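Local coordinates for protein octopine dehydrogenase (Pecten maximus, PDB 3C7A) that catalyses the NADH-dependent reductive condensation of L-arginine with pyruvate to give D-octopine, a reversible reaction, at residues Ser140-Pro145 / Ser164-Ser169. Residues are numbered along the deposited sequence; the frame is centred on the assembly and turned at random.
Sequences SFETLP and SVLAAS. With NAD (nicotinamide-adenine-dinucleotide), chain B; EDO (1,2-ethanediol), chain C.
Ala168 CB stands over the centre of the Phe141 ring, 3.7 Å from the centroid and 8° off the ring normal, a CH-pi contact across an antiparallel non-hydrogen-bonded pair. With its CG anti to the carbonyl carbon (chi1 -79°), Phe141 lays one face on this methyl while CD2 lies 3.9 Å from Leu166 CD2. With Phe141 replaced by alanine, the Ala168 methyl would probably lose the ring it lies against, and Leu166 CD2 and Phe194 an apolar neighbour. Leu166 forks: CD2 also touches Pro145 CG loosely, whereas CD1 meets Glu142 CG at 3.7 Å and the methyl of Thr143. The extended Glu142 chain brings OE2 to Ala167 N (3.1 Å), whose N-H arrives on the anti side, 22° out of the carboxylate plane. OE1 accepts a hydrogen bond from a 1,2-ethanediol, probably from the crystallisation liquor, which also bonds to O of Met206, an L-arginine-binding residue. The carboxylate ties the turn to the strand where the paired backbone bonds of Ser140 and Ser169 give way to a weak one, Glu142 N to Ala167 O. The turn carries Thr143, which binds pyruvate, and Leu144, packed on the nicotinamide. Strand 137-141, between parallel 111-114 and antiparallel 156-171, closes the parallel run of a probably Rossmann-type NAD-binding sheet; beyond 156-171 strand 193-196 pairs with it in parallel, its Phe194 meeting Phe141 edge-to-face, and helix 200-205 touches Glu142 and Ser169.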
# COMPACT_ATOMS: atom_id res chain seq x y z
N SER A 140 0.06 -9.66 -3.45
CA SER A 140 0.30 -8.30 -2.91
C SER A 140 1.48 -7.51 -3.54
O SER A 140 2.63 -7.93 -3.44
CB SER A 140 0.51 -8.36 -1.38
OG SER A 140 -0.65 -8.83 -0.71
N PHE A 141 1.17 -6.35 -4.14
CA PHE A 141 2.17 -5.48 -4.80
C PHE A 141 2.74 -4.38 -3.89
O PHE A 141 2.07 -3.93 -2.96
CB PHE A 141 1.57 -4.85 -6.07
CG PHE A 141 1.54 -5.77 -7.27
CD1 PHE A 141 0.47 -6.63 -7.47
CD2 PHE A 141 2.58 -5.76 -8.19
CE1 PHE A 141 0.43 -7.49 -8.58
CE2 PHE A 141 2.55 -6.61 -9.31
CZ PHE A 141 1.48 -7.48 -9.50
N GLU A 142 3.97 -3.93 -4.19
CA GLU A 142 4.69 -2.97 -3.33
C GLU A 142 4.21 -1.50 -3.38
O GLU A 142 4.24 -0.81 -2.35
CB GLU A 142 6.23 -3.07 -3.52
CG GLU A 142 6.76 -2.67 -4.90
CD GLU A 142 8.29 -2.77 -5.02
OE1 GLU A 142 9.00 -2.30 -4.11
OE2 GLU A 142 8.77 -3.30 -6.04
N THR A 143 3.80 -1.05 -4.56
CA THR A 143 3.25 0.31 -4.77
C THR A 143 2.46 0.40 -6.09
O THR A 143 2.33 -0.61 -6.79
CB THR A 143 4.37 1.42 -4.68
OG1 THR A 143 3.76 2.72 -4.60
CG2 THR A 143 5.32 1.36 -5.87
N LEU A 144 1.93 1.58 -6.42
CA LEU A 144 1.20 1.78 -7.68
C LEU A 144 2.15 1.86 -8.88
O LEU A 144 3.19 2.52 -8.80
CB LEU A 144 0.31 3.04 -7.59
CG LEU A 144 -0.78 3.25 -8.66
CD1 LEU A 144 -1.98 2.32 -8.45
CD2 LEU A 144 -1.24 4.70 -8.69
N PRO A 145 1.81 1.18 -10.00
CA PRO A 145 2.64 1.16 -11.22
C PRO A 145 2.89 2.50 -11.92
O PRO A 145 3.90 2.64 -12.61
CB PRO A 145 1.87 0.22 -12.16
CG PRO A 145 0.99 -0.59 -11.26
CD PRO A 145 0.60 0.35 -10.17
N SER A 164 10.07 1.15 -14.09
CA SER A 164 10.76 0.18 -14.96
C SER A 164 10.65 -1.28 -14.46
O SER A 164 10.55 -2.20 -15.28
CB SER A 164 12.22 0.58 -15.19
OG SER A 164 12.97 0.59 -13.99
N VAL A 165 10.68 -1.47 -13.14
CA VAL A 165 10.51 -2.79 -12.51
C VAL A 165 9.58 -2.72 -11.28
O VAL A 165 9.40 -1.65 -10.70
CB VAL A 165 11.87 -3.44 -12.09
CG1 VAL A 165 12.68 -3.87 -13.32
CG2 VAL A 165 12.69 -2.51 -11.20
N LEU A 166 8.99 -3.86 -10.90
CA LEU A 166 8.08 -3.96 -9.73
C LEU A 166 7.92 -5.40 -9.21
O LEU A 166 7.94 -6.35 -10.00
CB LEU A 166 6.70 -3.37 -10.08
CG LEU A 166 5.82 -2.79 -8.96
CD1 LEU A 166 6.40 -1.49 -8.40
CD2 LEU A 166 4.41 -2.56 -9.46
N ALA A 167 7.74 -5.56 -7.90
CA ALA A 167 7.69 -6.88 -7.25
C ALA A 167 6.40 -7.18 -6.47
O ALA A 167 5.73 -6.25 -5.99
CB ALA A 167 8.91 -7.09 -6.36
N ALA A 168 6.07 -8.47 -6.33
CA ALA A 168 4.87 -8.93 -5.60
C ALA A 168 5.05 -10.30 -4.92
O ALA A 168 5.79 -11.16 -5.42
CB ALA A 168 3.67 -8.97 -6.54
N SER A 169 4.36 -10.51 -3.79
CA SER A 169 4.35 -11.79 -3.08
C SER A 169 3.08 -12.61 -3.34
O SER A 169 2.09 -12.08 -3.86
CB SER A 169 4.55 -11.58 -1.57
OG SER A 169 3.44 -10.90 -0.99
PA NAD B . -7.81 8.32 -5.05
O1A NAD B . -7.69 9.35 -4.00
O2A NAD B . -7.84 8.94 -6.39
O5B NAD B . -9.13 7.42 -4.80
C5B NAD B . -10.41 8.01 -4.62
C4B NAD B . -11.49 6.93 -4.68
O4B NAD B . -11.57 6.24 -3.44
C3B NAD B . -12.88 7.49 -4.94
O3B NAD B . -13.20 7.51 -6.31
C2B NAD B . -13.80 6.57 -4.16
O2B NAD B . -14.26 5.50 -4.96
C1B NAD B . -12.91 6.03 -3.04
N9A NAD B . -13.23 6.78 -1.81
C8A NAD B . -12.65 7.95 -1.40
N7A NAD B . -13.21 8.34 -0.23
C5A NAD B . -14.14 7.42 0.12
C6A NAD B . -15.00 7.34 1.21
N6A NAD B . -15.15 8.40 2.01
N1A NAD B . -15.87 6.26 1.31
C2A NAD B . -15.89 5.29 0.33
N3A NAD B . -15.03 5.39 -0.76
C4A NAD B . -14.17 6.44 -0.86
O3 NAD B . -6.58 7.27 -4.89
PN NAD B . -5.55 6.93 -6.09
O1N NAD B . -4.90 8.20 -6.52
O2N NAD B . -6.24 6.09 -7.09
O5D NAD B . -4.40 6.05 -5.38
C5D NAD B . -4.66 4.83 -4.71
C4D NAD B . -3.49 4.49 -3.78
O4D NAD B . -2.26 4.48 -4.49
C3D NAD B . -3.35 5.51 -2.65
O3D NAD B . -3.18 4.83 -1.43
C2D NAD B . -2.11 6.30 -3.01
O2D NAD B . -1.40 6.71 -1.86
C1D NAD B . -1.31 5.33 -3.88
N1N NAD B . -0.44 6.01 -4.88
C2N NAD B . -0.95 6.92 -5.77
C3N NAD B . -0.11 7.54 -6.71
C7N NAD B . -0.71 8.35 -7.83
O7N NAD B . 0.10 9.01 -8.67
N7N NAD B . -2.11 8.41 -7.99
C4N NAD B . 1.24 7.21 -6.74
C5N NAD B . 1.75 6.28 -5.83
C6N NAD B . 0.89 5.68 -4.91
C1 EDO C . 10.69 0.56 -0.38
O1 EDO C . 9.82 0.79 0.74
C2 EDO C . 10.29 -0.74 -1.08
O2 EDO C . 9.06 -0.54 -1.80